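DTDP-4-dehydrorhamnose reductase, rfbD ortholog (Clostridium acetobutylicum, PDB 1VL0) probably catalyses the NAD(P)H-dependent reduction of dTDP-6-deoxy-L-lyxo-4-hexulose to dTDP-L-rhamnose, in the dTDP-L-rhamnose biosynthesis pathway. Local coordinates at residues 114-120 with 257-263; 124-128 with 214-218; 218-224 with 274-279. One frame throughout, in Å; residues are numbered along the deposited sequence.

The three contacts lie around strands 107-113 and 214-217 of the Rossmann-type sheet of this short-chain reductase. Their centres are about 12 to 16 Å apart. Contact 2 is nested inside the chain loop closed by contact 1. Contact 3 follows contact 2 and shares Cys-218 with it, while its segments alternate with those of contact 1. Strand 155-164 links them: it pairs with strand 107-113, which leads into the loop holding 114-120 and 124-128, and with strand 214-217, which leads into 218-224. Segment 257-263 touches both other contacts. Contact 1 thereby ties a late loop of the chain to one that touches the NADH, and contacts 2 and 3 lie farther from it.

Contact 1. Residues 114-120 with 257-263; sequences DYVFDGE and RPKYSVL
The loop leaving strand 107-113 beside the bound NADH forms this contact, with Tyr-115 and Gly-119 meeting Pro-258. Pro-258 CD lies over one face of the Tyr-115 ring, 4.2 Å from the centroid and 22° off the normal. This is a CH-pi contact. Arg-257 comes to the ring edge instead. Its CG packs tightly on Tyr-115 OH at 3.0 Å, and its guanidinium stands almost perpendicular to the ring. The charged end goes on to a salt bridge with Asp-77.

Gly-119 lets the two backbones come close. Its CA is 3.4 Å from Pro-258 CB and makes a CA-H...O contact with Tyr-260 O. In return Tyr-260 N gives a weak hydrogen bond to Gly-119 O, 3.2 Å. An Asx turn shapes the loop here: Asp-118 OD1 accepts from Glu-120 N at 3.0 Å. One water joins Asp-118 O, Glu-120 OE2 and Lys-259 N.

Asp-114, which touches the NADH, turns its CG between the backbone N and the carbonyl carbon (chi1 64°). This sets OD2 against Ser-261, and a second water bridges OD2 to Ser-261 OG. Asp-114 CB rests 3.9 Å from Leu-263 CD1. Leu-263 CD2 meets Phe-117 CE2 at 3.8 Å.

Ser-261 OG also bonds to Val-191 O, which places 257-263 beside strand 191-196. From segment 114-120, Val-116 packs on helix 136-151, and Tyr-115 meets Tyr-137 of that helix edge-to-face.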
loop_
_atom_site.group_PDB
_atom_site.type_symbol
_atom_site.label_atom_id
_atom_site.label_comp_id
_atom_site.label_asym_id
_atom_site.label_seq_id
_atom_site.Cartn_x
_atom_site.Cartn_y
_atom_site.Cartn_z
ATOM N N ASP A 114 -8.450 -17.289 -3.275
ATOM C CA ASP A 114 -9.188 -16.826 -4.471
ATOM C C ASP A 114 -10.461 -16.054 -4.161
ATOM O O ASP A 114 -10.961 -15.344 -4.997
ATOM C CB ASP A 114 -9.547 -18.059 -5.359
ATOM C CG ASP A 114 -10.523 -19.049 -4.671
ATOM O OD1 ASP A 114 -10.265 -19.471 -3.524
ATOM O OD2 ASP A 114 -11.576 -19.460 -5.214
ATOM N N TYR A 115 -10.974 -16.147 -2.943
ATOM C CA TYR A 115 -12.155 -15.346 -2.557
ATOM C C TYR A 115 -11.868 -13.841 -2.418
ATOM O O TYR A 115 -12.762 -13.067 -2.118
ATOM C CB TYR A 115 -12.752 -15.850 -1.228
ATOM C CG TYR A 115 -13.722 -17.024 -1.374
ATOM C CD1 TYR A 115 -13.272 -18.261 -1.768
ATOM C CD2 TYR A 115 -15.071 -16.872 -1.112
ATOM C CE1 TYR A 115 -14.136 -19.318 -1.904
ATOM C CE2 TYR A 115 -15.933 -17.909 -1.240
ATOM C CZ TYR A 115 -15.452 -19.145 -1.636
ATOM O OH TYR A 115 -16.311 -20.214 -1.785
ATOM N N VAL A 116 -10.620 -13.410 -2.615
ATOM C CA VAL A 116 -10.346 -11.964 -2.705
ATOM C C VAL A 116 -10.879 -11.368 -3.998
ATOM O O VAL A 116 -10.971 -10.162 -4.109
ATOM C CB VAL A 116 -8.860 -11.602 -2.527
ATOM C CG1 VAL A 116 -8.342 -12.126 -1.150
ATOM C CG2 VAL A 116 -7.996 -12.122 -3.643
ATOM N N PHE A 117 -11.208 -12.206 -4.966
ATOM C CA PHE A 117 -11.757 -11.772 -6.259
ATOM C C PHE A 117 -13.275 -11.933 -6.263
ATOM O O PHE A 117 -13.808 -12.609 -5.391
ATOM C CB PHE A 117 -11.104 -12.570 -7.363
ATOM C CG PHE A 117 -9.616 -12.371 -7.429
ATOM C CD1 PHE A 117 -9.083 -11.155 -7.840
ATOM C CD2 PHE A 117 -8.741 -13.386 -7.083
ATOM C CE1 PHE A 117 -7.715 -10.983 -7.944
ATOM C CE2 PHE A 117 -7.368 -13.202 -7.155
ATOM C CZ PHE A 117 -6.853 -11.991 -7.547
ATOM N N ASP A 118 -13.964 -11.247 -7.166
ATOM C CA ASP A 118 -15.436 -11.242 -7.163
ATOM C C ASP A 118 -16.096 -12.392 -7.945
ATOM O O ASP A 118 -17.285 -12.582 -7.862
ATOM C CB ASP A 118 -16.014 -9.889 -7.632
ATOM C CG ASP A 118 -15.597 -9.495 -9.044
ATOM O OD1 ASP A 118 -15.147 -10.350 -9.841
ATOM O OD2 ASP A 118 -15.676 -8.312 -9.423
ATOM N N GLY A 119 -15.316 -13.159 -8.704
ATOM C CA GLY A 119 -15.859 -14.285 -9.448
ATOM C C GLY A 119 -16.462 -13.941 -10.788
ATOM O O GLY A 119 -17.026 -14.779 -11.454
ATOM N N GLU A 120 -16.330 -12.701 -11.209
ATOM C CA GLU A 120 -16.900 -12.270 -12.479
ATOM C C GLU A 120 -15.885 -12.355 -13.585
ATOM O O GLU A 120 -16.228 -12.069 -14.687
ATOM C CB GLU A 120 -17.466 -10.840 -12.361
ATOM C CG GLU A 120 -18.750 -10.751 -11.515
ATOM C CD GLU A 120 -19.826 -11.730 -12.000
ATOM O OE1 GLU A 120 -20.330 -11.560 -13.149
ATOM O OE2 GLU A 120 -20.140 -12.701 -11.252
ATOM N N ARG A 257 -20.394 -17.201 -3.496
ATOM C CA ARG A 257 -19.270 -17.945 -4.084
ATOM C C ARG A 257 -19.018 -17.509 -5.510
ATOM O O ARG A 257 -19.965 -17.250 -6.246
ATOM C CB ARG A 257 -19.551 -19.442 -4.053
ATOM C CG ARG A 257 -19.154 -20.055 -2.722
ATOM C CD ARG A 257 -20.015 -21.177 -2.313
ATOM N NE ARG A 257 -19.590 -21.711 -1.023
ATOM C CZ ARG A 257 -20.119 -21.389 0.152
ATOM N NH1 ARG A 257 -21.105 -20.485 0.244
ATOM N NH2 ARG A 257 -19.649 -21.983 1.247
ATOM N N PRO A 258 -17.754 -17.443 -5.905
ATOM C CA PRO A 258 -17.403 -16.911 -7.197
ATOM C C PRO A 258 -17.832 -17.880 -8.284
ATOM O O PRO A 258 -17.697 -19.085 -8.112
ATOM C CB PRO A 258 -15.855 -16.824 -7.148
ATOM C CG PRO A 258 -15.456 -17.142 -5.761
ATOM C CD PRO A 258 -16.570 -17.965 -5.198
ATOM N N LYS A 259 -18.347 -17.371 -9.391
ATOM C CA LYS A 259 -18.659 -18.230 -10.521
ATOM C C LYS A 259 -17.364 -18.790 -11.137
ATOM O O LYS A 259 -17.335 -19.927 -11.596
ATOM C CB LYS A 259 -19.464 -17.473 -11.582
ATOM C CG LYS A 259 -20.853 -17.098 -11.096
ATOM C CD LYS A 259 -22.001 -17.398 -12.051
ATOM C CE LYS A 259 -22.772 -18.699 -11.603
ATOM N NZ LYS A 259 -23.658 -18.519 -10.400
ATOM N N TYR A 260 -16.345 -17.947 -11.210
ATOM C CA TYR A 260 -15.134 -18.228 -11.908
ATOM C C TYR A 260 -13.956 -17.778 -11.030
ATOM O O TYR A 260 -13.717 -16.573 -10.880
ATOM C CB TYR A 260 -15.098 -17.492 -13.241
ATOM C CG TYR A 260 -13.885 -17.873 -14.098
ATOM C CD1 TYR A 260 -12.624 -17.351 -13.821
ATOM C CD2 TYR A 260 -14.001 -18.739 -15.158
ATOM C CE1 TYR A 260 -11.518 -17.685 -14.564
ATOM C CE2 TYR A 260 -12.893 -19.055 -15.949
ATOM C CZ TYR A 260 -11.656 -18.545 -15.630
ATOM O OH TYR A 260 -10.563 -18.895 -16.378
ATOM N N SER A 261 -13.230 -18.742 -10.472
ATOM C CA SER A 261 -12.112 -18.447 -9.605
ATOM C C SER A 261 -10.836 -19.175 -10.004
ATOM O O SER A 261 -10.045 -19.566 -9.155
ATOM C CB SER A 261 -12.493 -18.769 -8.156
ATOM O OG SER A 261 -13.130 -20.011 -8.066
ATOM N N VAL A 262 -10.616 -19.305 -11.307
ATOM C CA VAL A 262 -9.388 -19.910 -11.800
ATOM C C VAL A 262 -8.279 -18.882 -11.608
ATOM O O VAL A 262 -8.372 -17.783 -12.141
ATOM C CB VAL A 262 -9.489 -20.322 -13.285
ATOM C CG1 VAL A 262 -8.160 -20.900 -13.777
ATOM C CG2 VAL A 262 -10.562 -21.325 -13.454
ATOM N N LEU A 263 -7.249 -19.251 -10.836
ATOM C CA LEU A 263 -6.106 -18.414 -10.673
ATOM C C LEU A 263 -4.998 -18.855 -11.594
ATOM O O LEU A 263 -4.633 -20.014 -11.611
ATOM C CB LEU A 263 -5.592 -18.506 -9.241
ATOM C CG LEU A 263 -6.610 -18.197 -8.160
ATOM C CD1 LEU A 263 -5.876 -18.254 -6.776
ATOM C CD2 LEU A 263 -7.242 -16.859 -8.345
HETATM O O HOH W 1 -13.666 -20.757 -5.124
HETATM O O HOH W 2 -19.456 -14.480 -8.972
HETATM O O HOH W 3 -13.195 -13.178 -10.685
#

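Contact 2. Residues 124-128 with 214-218; sequences PITEF and GTFHC
Glu-127 and Phe-216 have the nearest CA atoms, 6.4 Å apart, and no backbone-to-backbone hydrogen bond joins the two segments. Side chains do the joining. The Glu-127 carboxylate reaches the strand edge, where OE2 accepts from His-217 N at 2.9 Å. The bond is straight (179°), though the N-H comes from above the carboxylate plane, 37° out of it. A bend at chi2 (87°) carries the acid there.

The same bend lays Glu-127 along His-217. Its CG sits over one face of the imidazole, 3.8 Å from the centroid, a CH-pi contact. Carboxylate and ring are nearly parallel and stacked, and the two side chains run past each other in opposite directions.

Strand 214-217 pairs in parallel with strand 155-164 in the central sheet of the Rossmann-type fold. Segment 124-128 is part of the long loop before helix 136-151. The ring of His-217 spans between them. At its edge ND1 gives a weak, bent hydrogen bond to Ile-125 O, 2.9 Å. NE2 bonds to Arg-159 NH1 of strand 155-164. An arginine can only donate, so NE2 probably accepts, which is consistent with a neutral ring protonated on ND1.

Glu-127 OE2 has two further partners. A water links it to His-217 O, with 2.6 Å between the water and OE2, and Met-267 N of helix 266-270 also donates to it. Next to it Thr-126 OG1 accepts from Phe-128 N at 3.0 Å, an ST turn. Phe-128 then turns to the second subunit, stacking on Tyr-87 of that chain.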
loop_
_atom_site.group_PDB
_atom_site.type_symbol
_atom_site.label_atom_id
_atom_site.label_comp_id
_atom_site.label_asym_id
_atom_site.label_seq_id
_atom_site.Cartn_x
_atom_site.Cartn_y
_atom_site.Cartn_z
ATOM N N PRO A 124 -8.241 -16.943 -16.590
ATOM C CA PRO A 124 -7.389 -17.143 -15.413
ATOM C C PRO A 124 -6.823 -15.816 -14.817
ATOM O O PRO A 124 -6.286 -14.927 -15.542
ATOM C CB PRO A 124 -6.277 -18.074 -15.924
ATOM C CG PRO A 124 -6.961 -18.843 -17.010
ATOM C CD PRO A 124 -7.846 -17.852 -17.684
ATOM N N ILE A 125 -6.989 -15.690 -13.500
ATOM C CA ILE A 125 -6.813 -14.414 -12.821
ATOM C C ILE A 125 -5.394 -14.340 -12.360
ATOM O O ILE A 125 -4.918 -15.262 -11.723
ATOM C CB ILE A 125 -7.770 -14.328 -11.633
ATOM C CG1 ILE A 125 -9.212 -14.521 -12.105
ATOM C CG2 ILE A 125 -7.634 -13.019 -10.936
ATOM C CD1 ILE A 125 -10.129 -14.919 -10.930
ATOM N N THR A 126 -4.713 -13.244 -12.681
ATOM C CA THR A 126 -3.328 -13.053 -12.239
ATOM C C THR A 126 -3.223 -12.207 -10.982
ATOM O O THR A 126 -4.157 -11.558 -10.553
ATOM C CB THR A 126 -2.435 -12.409 -13.282
ATOM O OG1 THR A 126 -2.585 -10.997 -13.232
ATOM C CG2 THR A 126 -2.739 -12.861 -14.667
ATOM N N GLU A 127 -2.044 -12.247 -10.397
ATOM C CA GLU A 127 -1.753 -11.483 -9.200
ATOM C C GLU A 127 -1.851 -9.959 -9.408
ATOM O O GLU A 127 -1.815 -9.232 -8.457
ATOM C CB GLU A 127 -0.333 -11.811 -8.765
ATOM C CG GLU A 127 -0.097 -13.264 -8.356
ATOM C CD GLU A 127 0.267 -14.218 -9.498
ATOM O OE1 GLU A 127 -0.061 -13.940 -10.686
ATOM O OE2 GLU A 127 0.856 -15.277 -9.185
ATOM N N PHE A 128 -1.909 -9.500 -10.668
ATOM C CA PHE A 128 -1.982 -8.085 -10.987
ATOM C C PHE A 128 -3.417 -7.623 -11.262
ATOM O O PHE A 128 -3.643 -6.481 -11.539
ATOM C CB PHE A 128 -1.100 -7.758 -12.191
ATOM C CG PHE A 128 0.316 -8.211 -12.039
ATOM C CD1 PHE A 128 1.106 -7.708 -11.030
ATOM C CD2 PHE A 128 0.843 -9.185 -12.855
ATOM C CE1 PHE A 128 2.437 -8.154 -10.847
ATOM C CE2 PHE A 128 2.155 -9.630 -12.684
ATOM C CZ PHE A 128 2.958 -9.088 -11.674
ATOM N N GLY A 214 6.867 -11.500 -2.449
ATOM C CA GLY A 214 5.762 -10.937 -3.189
ATOM C C GLY A 214 4.492 -11.731 -3.026
ATOM O O GLY A 214 4.368 -12.544 -2.131
ATOM N N THR A 215 3.568 -11.503 -3.939
ATOM C CA THR A 215 2.305 -12.171 -3.950
ATOM C C THR A 215 2.240 -13.176 -5.087
ATOM O O THR A 215 2.477 -12.812 -6.236
ATOM C CB THR A 215 1.180 -11.121 -4.071
ATOM O OG1 THR A 215 1.197 -10.277 -2.896
ATOM C CG2 THR A 215 -0.213 -11.755 -4.103
ATOM N N PHE A 216 1.890 -14.419 -4.745
ATOM C CA PHE A 216 1.816 -15.518 -5.710
ATOM C C PHE A 216 0.459 -16.194 -5.654
ATOM O O PHE A 216 -0.024 -16.470 -4.591
ATOM C CB PHE A 216 2.868 -16.587 -5.411
ATOM C CG PHE A 216 4.281 -16.062 -5.484
ATOM C CD1 PHE A 216 4.830 -15.373 -4.409
ATOM C CD2 PHE A 216 5.021 -16.178 -6.654
ATOM C CE1 PHE A 216 6.208 -14.840 -4.482
ATOM C CE2 PHE A 216 6.339 -15.656 -6.722
ATOM C CZ PHE A 216 6.890 -14.975 -5.662
ATOM N N HIS A 217 -0.075 -16.541 -6.805
ATOM C CA HIS A 217 -1.127 -17.545 -6.929
ATOM C C HIS A 217 -0.517 -18.936 -7.020
ATOM O O HIS A 217 0.518 -19.154 -7.655
ATOM C CB HIS A 217 -1.945 -17.267 -8.197
ATOM C CG HIS A 217 -2.766 -16.027 -8.110
ATOM N ND1 HIS A 217 -3.454 -15.504 -9.192
ATOM C CD2 HIS A 217 -2.970 -15.174 -7.077
ATOM C CE1 HIS A 217 -4.099 -14.420 -8.795
ATOM N NE2 HIS A 217 -3.808 -14.187 -7.531
ATOM N N CYS A 218 -1.134 -19.887 -6.319
ATOM C CA CYS A 218 -0.675 -21.265 -6.306
ATOM C C CYS A 218 -1.841 -22.232 -6.209
ATOM O O CYS A 218 -2.231 -22.648 -5.102
ATOM C CB CYS A 218 0.288 -21.513 -5.145
ATOM S SG CYS A 218 0.956 -23.171 -5.319
HETATM O O HOH W 4 2.130 -17.573 -9.203
#

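Contact 3. Residues 218-224 with 274-279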
loop_
_atom_site.group_PDB
_atom_site.type_symbol
_atom_site.label_atom_id
_atom_site.label_comp_id
_atom_site.label_asym_id
_atom_site.label_seq_id
_atom_site.Cartn_x
_atom_site.Cartn_y
_atom_site.Cartn_z
ATOM N N CYS A 218 -1.134 -19.887 -6.319
ATOM C CA CYS A 218 -0.675 -21.265 -6.306
ATOM C C CYS A 218 -1.841 -22.232 -6.209
ATOM O O CYS A 218 -2.231 -22.648 -5.102
ATOM C CB CYS A 218 0.288 -21.513 -5.145
ATOM S SG CYS A 218 0.956 -23.171 -5.319
ATOM N N THR A 219 -2.433 -22.522 -7.376
ATOM C CA THR A 219 -3.281 -23.663 -7.555
ATOM C C THR A 219 -2.632 -24.642 -8.584
ATOM O O THR A 219 -1.698 -24.296 -9.328
ATOM C CB THR A 219 -4.690 -23.247 -8.025
ATOM O OG1 THR A 219 -4.614 -22.537 -9.272
ATOM C CG2 THR A 219 -5.312 -22.284 -7.056
ATOM N N CYS A 220 -3.178 -25.858 -8.628
ATOM C CA CYS A 220 -2.729 -26.831 -9.592
ATOM C C CYS A 220 -3.037 -26.354 -11.022
ATOM O O CYS A 220 -3.827 -25.426 -11.236
ATOM C CB CYS A 220 -3.307 -28.240 -9.266
ATOM S SG CYS A 220 -2.447 -29.146 -7.886
ATOM N N LYS A 221 -2.377 -26.950 -12.012
ATOM C CA LYS A 221 -2.624 -26.561 -13.411
ATOM C C LYS A 221 -3.962 -27.057 -13.889
ATOM O O LYS A 221 -4.461 -28.081 -13.410
ATOM C CB LYS A 221 -1.534 -27.087 -14.323
ATOM C CG LYS A 221 -0.148 -26.603 -14.019
ATOM C CD LYS A 221 0.798 -27.220 -15.056
ATOM C CE LYS A 221 2.255 -27.239 -14.694
ATOM N NZ LYS A 221 2.669 -25.983 -14.314
ATOM N N GLY A 222 -4.565 -26.332 -14.834
ATOM C CA GLY A 222 -5.825 -26.740 -15.402
ATOM C C GLY A 222 -7.016 -25.997 -14.830
ATOM O O GLY A 222 -6.870 -25.029 -14.084
ATOM N N ILE A 223 -8.201 -26.473 -15.198
ATOM C CA ILE A 223 -9.475 -25.832 -14.867
ATOM C C ILE A 223 -10.606 -26.855 -14.925
ATOM O O ILE A 223 -10.644 -27.670 -15.820
ATOM C CB ILE A 223 -9.751 -24.670 -15.857
ATOM C CG1 ILE A 223 -11.209 -24.200 -15.775
ATOM C CG2 ILE A 223 -9.432 -25.109 -17.303
ATOM C CD1 ILE A 223 -11.532 -23.016 -16.650
ATOM N N CYS A 224 -11.520 -26.802 -13.956
ATOM C CA CYS A 224 -12.753 -27.574 -13.995
ATOM C C CYS A 224 -13.818 -26.983 -13.068
ATOM O O CYS A 224 -13.566 -26.037 -12.335
ATOM C CB CYS A 224 -12.454 -29.028 -13.644
ATOM S SG CYS A 224 -11.962 -29.319 -11.911
ATOM N N ASP A 274 6.427 -22.384 -12.618
ATOM C CA ASP A 274 5.215 -22.997 -12.088
ATOM C C ASP A 274 5.389 -24.515 -11.929
ATOM O O ASP A 274 5.091 -25.298 -12.827
ATOM C CB ASP A 274 4.005 -22.706 -12.960
ATOM C CG ASP A 274 2.707 -23.269 -12.346
ATOM O OD1 ASP A 274 2.777 -23.724 -11.160
ATOM O OD2 ASP A 274 1.591 -23.266 -12.926
ATOM N N ILE A 275 5.866 -24.922 -10.765
ATOM C CA ILE A 275 6.103 -26.320 -10.475
ATOM C C ILE A 275 4.887 -27.120 -10.081
ATOM O O ILE A 275 5.021 -28.274 -9.778
ATOM C CB ILE A 275 7.185 -26.446 -9.391
ATOM C CG1 ILE A 275 6.766 -25.767 -8.072
ATOM C CG2 ILE A 275 8.501 -25.854 -9.906
ATOM C CD1 ILE A 275 7.514 -26.291 -6.881
ATOM N N THR A 276 3.692 -26.526 -10.047
ATOM C CA THR A 276 2.498 -27.303 -9.719
ATOM C C THR A 276 2.194 -28.289 -10.835
ATOM O O THR A 276 2.620 -28.122 -11.959
ATOM C CB THR A 276 1.245 -26.451 -9.469
ATOM O OG1 THR A 276 0.943 -25.636 -10.621
ATOM C CG2 THR A 276 1.458 -25.495 -8.341
ATOM N N ARG A 277 1.440 -29.322 -10.500
ATOM C CA ARG A 277 1.098 -30.327 -11.467
ATOM C C ARG A 277 -0.326 -30.135 -11.919
ATOM O O ARG A 277 -1.112 -29.414 -11.307
ATOM C CB ARG A 277 1.252 -31.731 -10.862
ATOM C CG ARG A 277 2.665 -32.079 -10.503
ATOM C CD ARG A 277 2.774 -33.263 -9.638
ATOM N NE ARG A 277 2.142 -33.026 -8.350
ATOM C CZ ARG A 277 2.062 -33.903 -7.382
ATOM N NH1 ARG A 277 2.559 -35.118 -7.533
ATOM N NH2 ARG A 277 1.493 -33.558 -6.247
ATOM N N GLU A 278 -0.642 -30.797 -13.010
ATOM C CA GLU A 278 -2.018 -30.863 -13.523
ATOM C C GLU A 278 -2.902 -31.449 -12.423
ATOM O O GLU A 278 -2.512 -32.398 -11.736
ATOM C CB GLU A 278 -2.063 -31.780 -14.756
ATOM C CG GLU A 278 -1.417 -31.227 -16.010
ATOM C CD GLU A 278 -2.192 -30.072 -16.607
ATOM O OE1 GLU A 278 -3.449 -29.983 -16.400
ATOM O OE2 GLU A 278 -1.521 -29.251 -17.284
ATOM N N TRP A 279 -4.115 -30.910 -12.299
ATOM C CA TRP A 279 -4.931 -31.206 -11.164
ATOM C C TRP A 279 -5.255 -32.688 -11.059
ATOM O O TRP A 279 -5.241 -33.254 -9.994
ATOM C CB TRP A 279 -6.174 -30.322 -11.178
ATOM C CG TRP A 279 -7.245 -30.594 -12.179
ATOM C CD1 TRP A 279 -7.401 -30.000 -13.402
ATOM C CD2 TRP A 279 -8.371 -31.467 -12.014
ATOM N NE1 TRP A 279 -8.546 -30.455 -14.009
ATOM C CE2 TRP A 279 -9.160 -31.365 -13.192
ATOM C CE3 TRP A 279 -8.784 -32.348 -11.005
ATOM C CZ2 TRP A 279 -10.335 -32.107 -13.380
ATOM C CZ3 TRP A 279 -9.921 -33.056 -11.167
ATOM C CH2 TRP A 279 -10.718 -32.926 -12.365
HETATM O O HOH W 5 -7.753 -28.836 -16.968
#
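Lys-221 and Asp-274 form the charged link of this contact. Lys-221 NZ donates to Asp-274 O at 2.9 Å and makes a salt bridge to Asp-274 OD2 at 3.2 Å. The lysine chain runs extended past Thr-276 and bends only at its last torsion (chi4 -52°), which turns the amine onto the aspartate. The other carboxylate oxygen is used within the turn. Asp-274 OD1 accepts from Thr-276 OG1 at 2.7 Å and from Thr-276 N, both from the same face of the carboxylate. The bond from Thr-276 N closes an Asx turn. Asn-265 ND2 is a further donor to OD1. With OD2 in the salt bridge, both oxygens are engaged.

The backbones meet in a single beta bridge of Lys-221 with Glu-278. Lys-221 N donates to Arg-277 O at 2.9 Å, and Trp-279 N donates to Lys-221 O at 3.1 Å. Glu-278 is the N-cap residue of helix 279-290, so the bridge ends where the helix begins.

Outward from there the packing turns apolar. Cys-224 SG lies over one face of the Trp-279 indole, 3.8 Å from the centroid of the six-membered ring and 21° off its normal. This is a sulfur-aromatic contact. Gly-222 CA comes to the indole edge, where a water also lies in the ring plane. Cys-220 CB meets Trp-279 CB at 4.0 Å. At the far end Cys-218 SG touches Thr-276 CG2 at 3.8 Å.

The ion pair fixes the loop after strand 214-217 to the loop before the C-terminal helix, and the bridge fixes it at the start of that helix. Lys-221 is held at both its backbone and its amine, and the nearby positive charge probably stabilises Asp-274 as a carboxylate.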